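Local coordinates for hydrolase (Bacteroides thetaiotaomicron, PDB 2OBB), which binds a magnesium ion and is probably a hydrolase of the HAD type, its substrate and reaction not established, at residues I26-E39 / P104-K116. Numbering follows the deposited sequence. Where two conformers were deposited one is given.
Sequences IPFAVETLKLLQQE and PDWGIIYEMIKEK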
loop_
_atom_site.group_PDB
_atom_site.type_symbol
_atom_site.label_atom_id
_atom_site.label_comp_id
_atom_site.label_asym_id
_atom_site.label_seq_id
_atom_site.Cartn_x
_atom_site.Cartn_y
_atom_site.Cartn_z
ATOM N N ILE A 26 -5.894 6.135 -16.509
ATOM C CA ILE A 26 -5.553 7.380 -15.825
ATOM C C ILE A 26 -4.457 8.064 -16.649
ATOM O O ILE A 26 -3.502 7.405 -17.065
ATOM C CB ILE A 26 -5.101 7.118 -14.418
ATOM C CG1 ILE A 26 -6.163 6.266 -13.688
ATOM C CG2 ILE A 26 -4.768 8.438 -13.685
ATOM C CD1 ILE A 26 -7.412 6.994 -13.318
ATOM N N PRO A 27 -4.622 9.372 -16.950
ATOM C CA PRO A 27 -3.676 10.035 -17.836
ATOM C C PRO A 27 -2.239 9.659 -17.518
ATOM O O PRO A 27 -1.844 9.674 -16.359
ATOM C CB PRO A 27 -3.943 11.511 -17.575
ATOM C CG PRO A 27 -5.435 11.550 -17.379
ATOM C CD PRO A 27 -5.676 10.309 -16.504
ATOM N N PHE A 28 -1.505 9.250 -18.553
ATOM C CA PHE A 28 -0.049 9.035 -18.495
ATOM C C PHE A 28 0.387 7.902 -17.584
ATOM O O PHE A 28 1.581 7.776 -17.296
ATOM C CB PHE A 28 0.673 10.344 -18.153
ATOM C CG PHE A 28 0.225 11.485 -19.028
ATOM C CD1 PHE A 28 0.645 11.571 -20.348
ATOM C CD2 PHE A 28 -0.663 12.443 -18.540
ATOM C CE1 PHE A 28 0.182 12.609 -21.182
ATOM C CE2 PHE A 28 -1.121 13.488 -19.339
ATOM C CZ PHE A 28 -0.703 13.563 -20.674
ATOM N N ALA A 29 -0.561 7.057 -17.179
ATOM C CA ALA A 29 -0.226 5.954 -16.268
ATOM C C ALA A 29 0.776 5.012 -16.916
ATOM O O ALA A 29 1.907 4.849 -16.422
ATOM C CB ALA A 29 -1.516 5.193 -15.798
ATOM N N VAL A 30 0.380 4.438 -18.056
ATOM C CA VAL A 30 1.179 3.415 -18.760
ATOM C C VAL A 30 2.551 3.937 -19.248
ATOM O O VAL A 30 3.620 3.358 -18.986
ATOM C CB VAL A 30 0.431 2.844 -19.960
ATOM C CG1 VAL A 30 1.377 1.981 -20.757
ATOM C CG2 VAL A 30 -0.767 2.040 -19.499
ATOM N N GLU A 31 2.508 5.048 -19.940
ATOM C CA GLU A 31 3.718 5.746 -20.267
ATOM C C GLU A 31 4.664 6.020 -19.075
ATOM O O GLU A 31 5.872 5.888 -19.220
ATOM C CB GLU A 31 3.342 7.023 -20.996
ATOM C CG GLU A 31 4.385 8.068 -20.995
ATOM C CD GLU A 31 3.935 9.273 -21.784
ATOM O OE1 GLU A 31 3.038 9.092 -22.662
ATOM O OE2 GLU A 31 4.466 10.384 -21.511
ATOM N N THR A 32 4.130 6.426 -17.923
ATOM C CA THR A 32 4.986 6.805 -16.781
ATOM C C THR A 32 5.636 5.537 -16.211
ATOM O O THR A 32 6.814 5.526 -15.818
ATOM C CB THR A 32 4.189 7.598 -15.664
ATOM O OG1 THR A 32 3.612 8.784 -16.243
ATOM C CG2 THR A 32 5.093 8.016 -14.486
ATOM N N LEU A 33 4.848 4.472 -16.190
ATOM C CA LEU A 33 5.323 3.208 -15.703
ATOM C C LEU A 33 6.420 2.683 -16.638
ATOM O O LEU A 33 7.470 2.221 -16.178
ATOM C CB LEU A 33 4.158 2.217 -15.549
ATOM C CG LEU A 33 3.219 2.427 -14.357
ATOM C CD1 LEU A 33 1.942 1.539 -14.459
ATOM C CD2 LEU A 33 3.947 2.174 -13.043
ATOM N N LYS A 34 6.207 2.801 -17.948
ATOM C CA LYS A 34 7.249 2.374 -18.895
ATOM C C LYS A 34 8.506 3.196 -18.709
ATOM O O LYS A 34 9.612 2.659 -18.716
ATOM C CB LYS A 34 6.768 2.428 -20.329
ATOM C CG LYS A 34 5.948 1.189 -20.701
ATOM C CD LYS A 34 4.783 1.536 -21.595
ATOM C CE LYS A 34 5.165 1.760 -23.041
ATOM N NZ LYS A 34 3.967 2.221 -23.847
ATOM N N LEU A 35 8.344 4.497 -18.525
ATOM C CA LEU A 35 9.499 5.330 -18.237
ATOM C C LEU A 35 10.227 4.794 -17.008
ATOM O O LEU A 35 11.435 4.745 -17.017
ATOM C CB LEU A 35 9.116 6.802 -18.072
ATOM C CG LEU A 35 10.227 7.826 -17.858
ATOM C CD1 LEU A 35 11.404 7.643 -18.841
ATOM C CD2 LEU A 35 9.606 9.202 -18.029
ATOM N N LEU A 36 9.497 4.378 -15.968
ATOM C CA LEU A 36 10.129 3.830 -14.740
ATOM C C LEU A 36 10.948 2.542 -14.974
ATOM O O LEU A 36 12.044 2.389 -14.449
ATOM C CB LEU A 36 9.087 3.624 -13.619
ATOM C CG LEU A 36 8.523 4.915 -12.985
ATOM C CD1 LEU A 36 7.321 4.631 -12.097
ATOM C CD2 LEU A 36 9.595 5.724 -12.219
ATOM N N GLN A 37 10.380 1.624 -15.755
ATOM C CA GLN A 37 11.095 0.456 -16.276
ATOM C C GLN A 37 12.366 0.795 -17.047
ATOM O O GLN A 37 13.386 0.129 -16.854
ATOM C CB GLN A 37 10.204 -0.354 -17.203
ATOM C CG GLN A 37 9.085 -0.989 -16.527
ATOM C CD GLN A 37 8.315 -1.869 -17.478
ATOM O OE1 GLN A 37 8.216 -1.556 -18.666
ATOM N NE2 GLN A 37 7.772 -2.989 -16.965
ATOM N N GLN A 38 12.294 1.810 -17.914
ATOM C CA GLN A 38 13.469 2.302 -18.640
ATOM C C GLN A 38 14.554 2.673 -17.644
ATOM O O GLN A 38 15.739 2.483 -17.908
ATOM C CB GLN A 38 13.143 3.542 -19.489
ATOM C CG GLN A 38 14.066 3.743 -20.690
ATOM C CD GLN A 38 14.724 5.133 -20.760
ATOM O OE1 GLN A 38 15.753 5.293 -21.418
ATOM N NE2 GLN A 38 14.140 6.125 -20.089
ATOM N N GLU A 39 14.137 3.198 -16.498
ATOM C CA GLU A 39 15.083 3.626 -15.460
ATOM C C GLU A 39 15.513 2.455 -14.573
ATOM O O GLU A 39 16.181 2.661 -13.570
ATOM C CB GLU A 39 14.490 4.748 -14.602
ATOM C CG GLU A 39 13.647 5.745 -15.403
ATOM C CD GLU A 39 14.112 7.188 -15.273
ATOM O OE1 GLU A 39 15.252 7.432 -14.782
ATOM O OE2 GLU A 39 13.341 8.078 -15.701
ATOM N N PRO A 104 -1.296 11.090 -6.196
ATOM C CA PRO A 104 -1.354 12.312 -6.993
ATOM C C PRO A 104 -1.251 11.858 -8.446
ATOM O O PRO A 104 -1.155 10.669 -8.716
ATOM C CB PRO A 104 -0.113 13.082 -6.538
ATOM C CG PRO A 104 0.868 11.985 -6.149
ATOM C CD PRO A 104 0.085 10.745 -5.799
ATOM N N ASP A 105 -1.293 12.765 -9.396
ATOM C CA ASP A 105 -1.189 12.283 -10.750
ATOM C C ASP A 105 0.229 11.779 -11.053
ATOM O O ASP A 105 1.221 12.069 -10.316
ATOM C CB ASP A 105 -1.665 13.336 -11.735
ATOM C CG ASP A 105 -0.917 14.616 -11.600
ATOM O OD1 ASP A 105 0.330 14.560 -11.580
ATOM O OD2 ASP A 105 -1.579 15.686 -11.540
ATOM N N TRP A 106 0.308 11.032 -12.143
ATOM C CA TRP A 106 1.497 10.313 -12.529
ATOM C C TRP A 106 2.721 11.202 -12.738
ATOM O O TRP A 106 3.834 10.768 -12.442
ATOM C CB TRP A 106 1.185 9.457 -13.734
ATOM C CG TRP A 106 0.381 8.263 -13.310
ATOM C CD1 TRP A 106 -0.979 8.094 -13.395
ATOM C CD2 TRP A 106 0.906 7.050 -12.757
ATOM N NE1 TRP A 106 -1.332 6.835 -12.909
ATOM C CE2 TRP A 106 -0.192 6.176 -12.522
ATOM C CE3 TRP A 106 2.195 6.620 -12.431
ATOM C CZ2 TRP A 106 -0.033 4.898 -11.961
ATOM C CZ3 TRP A 106 2.354 5.308 -11.871
ATOM C CH2 TRP A 106 1.241 4.479 -11.658
ATOM N N GLY A 107 2.516 12.441 -13.197
ATOM C CA GLY A 107 3.568 13.461 -13.142
ATOM C C GLY A 107 4.268 13.555 -11.789
ATOM O O GLY A 107 5.498 13.512 -11.717
ATOM N N ILE A 108 3.489 13.659 -10.714
ATOM C CA ILE A 108 4.047 13.827 -9.401
ATOM C C ILE A 108 4.614 12.506 -8.881
ATOM O O ILE A 108 5.660 12.502 -8.248
ATOM C CB ILE A 108 3.066 14.480 -8.400
ATOM C CG1 ILE A 108 2.956 15.979 -8.668
ATOM C CG2 ILE A 108 3.629 14.414 -6.969
ATOM C CD1 ILE A 108 1.747 16.373 -9.435
ATOM N N ILE A 109 3.941 11.394 -9.170
ATOM C CA ILE A 109 4.457 10.093 -8.798
ATOM C C ILE A 109 5.878 9.968 -9.338
ATOM O O ILE A 109 6.809 9.641 -8.594
ATOM C CB ILE A 109 3.545 8.908 -9.311
ATOM C CG1 ILE A 109 2.240 8.814 -8.490
ATOM C CG2 ILE A 109 4.295 7.571 -9.255
ATOM C CD1 ILE A 109 1.183 7.781 -9.075
ATOM N N TYR A 110 6.047 10.272 -10.625
ATOM C CA TYR A 110 7.342 10.202 -11.276
ATOM C C TYR A 110 8.406 11.116 -10.642
ATOM O O TYR A 110 9.507 10.666 -10.292
ATOM C CB TYR A 110 7.189 10.490 -12.761
ATOM C CG TYR A 110 8.497 10.418 -13.496
ATOM C CD1 TYR A 110 9.109 9.186 -13.759
ATOM C CD2 TYR A 110 9.137 11.582 -13.911
ATOM C CE1 TYR A 110 10.347 9.121 -14.423
ATOM C CE2 TYR A 110 10.356 11.537 -14.580
ATOM C CZ TYR A 110 10.960 10.308 -14.835
ATOM O OH TYR A 110 12.163 10.292 -15.516
ATOM N N GLU A 111 8.090 12.397 -10.490
ATOM C CA GLU A 111 9.007 13.305 -9.786
ATOM C C GLU A 111 9.406 12.772 -8.403
ATOM O O GLU A 111 10.565 12.854 -8.014
ATOM C CB GLU A 111 8.422 14.710 -9.678
ATOM C CG GLU A 111 9.215 15.655 -8.817
ATOM C CD GLU A 111 8.654 17.082 -8.818
ATOM O OE1 GLU A 111 7.522 17.289 -9.341
ATOM O OE2 GLU A 111 9.341 18.004 -8.295
HETATM N N MSE A 112 8.458 12.222 -7.656
HETATM C CA MSE A 112 8.755 11.749 -6.294
HETATM C C MSE A 112 9.770 10.588 -6.288
HETATM O O MSE A 112 10.744 10.601 -5.521
HETATM C CB MSE A 112 7.471 11.338 -5.574
HETATM C CG MSE A 112 6.487 12.463 -5.359
HETATM SE SE MSE A 112 4.907 11.887 -4.318
HETATM C CE MSE A 112 4.249 10.409 -5.322
ATOM N N ILE A 113 9.531 9.596 -7.143
ATOM C CA ILE A 113 10.440 8.463 -7.310
ATOM C C ILE A 113 11.823 8.918 -7.821
ATOM O O ILE A 113 12.869 8.537 -7.261
ATOM C CB ILE A 113 9.842 7.431 -8.290
ATOM C CG1 ILE A 113 8.513 6.935 -7.759
ATOM C CG2 ILE A 113 10.795 6.294 -8.531
ATOM C CD1 ILE A 113 7.824 5.979 -8.648
ATOM N N LYS A 114 11.802 9.740 -8.875
ATOM C CA LYS A 114 13.004 10.181 -9.559
ATOM C C LYS A 114 13.868 11.082 -8.692
ATOM O O LYS A 114 15.082 10.918 -8.639
ATOM C CB LYS A 114 12.624 10.908 -10.857
ATOM C CG LYS A 114 13.801 11.234 -11.752
ATOM C CD LYS A 114 14.179 10.047 -12.630
ATOM C CE LYS A 114 15.494 10.326 -13.368
ATOM N NZ LYS A 114 15.250 11.159 -14.574
ATOM N N GLU A 115 13.241 12.041 -8.024
ATOM C CA GLU A 115 13.963 13.044 -7.264
ATOM C C GLU A 115 14.066 12.662 -5.784
ATOM O O GLU A 115 14.632 13.419 -4.985
ATOM C CB GLU A 115 13.295 14.411 -7.421
ATOM C CG GLU A 115 13.022 14.825 -8.858
ATOM C CD GLU A 115 14.290 14.912 -9.708
ATOM O OE1 GLU A 115 15.292 15.497 -9.219
ATOM O OE2 GLU A 115 14.288 14.402 -10.860
ATOM N N LYS A 116 13.545 11.485 -5.428
ATOM C CA LYS A 116 13.470 11.028 -4.026
ATOM C C LYS A 116 12.811 12.110 -3.167
ATOM O O LYS A 116 13.463 12.837 -2.419
ATOM C CB LYS A 116 14.844 10.608 -3.495
ATOM C CG LYS A 116 15.177 9.145 -3.752
ATOM C CD LYS A 116 16.659 8.967 -4.116
ATOM C CE LYS A 116 16.963 7.533 -4.589
ATOM N NZ LYS A 116 18.301 7.446 -5.283
HETATM O O HOH W 1 -1.829 11.267 -14.040
#
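Trp106 lays one face of its indole against the first turn of helix 29-38, where Ala29 CA stands 3.5 Å from the centroid of the five-membered ring, almost on the ring normal, a CH-pi contact. A residue as small as alanine suits this spot because the ring lies so near the backbone. Ile26 CG2 meets the ring at its edge, 3.8 Å from Trp106 CD1, while Leu33 CD2 reaches the six-membered ring at CZ3. Thr32 sets OG1 beside its own backbone N (chi1 -58°), which brings the hydroxyl to Phe28 O in a hydrogen bond of doubtful, very short length and turns CG2 to Tyr110 CB, 3.7 Å away.

Farther along, Leu35 CD2 lies over a face of the Tyr110 ring and Leu36 CD2 touches its edge. Tyrosine suits here, offering both leucines an apolar ring while its OH donates to Glu39 OE2 at 2.5 Å, nearly along the C-O axis. Lys114 NZ adds a long salt bridge to Glu39 OE1, 3.7 Å, and bonds weakly to Tyr110 OH.

Behind Trp106, Ile109 CD1 backs the other indole face. Tryptophan fits because its broad ring spans Ala29 to Leu33 while NE1 donates to Thr13 O. A leucine in place of Trp106 would probably open a gap beside Ala29 and Leu33 and leave Thr13 O without its indole donor. The two helices run nearly parallel, 14° between axes 10.0 Å apart, beside the parallel sheet: Leu33 packs on strand 42-45, Trp106, Ile109 and Ile113 on strand 93-95, and Ile108 and Met112 on helix 119-123.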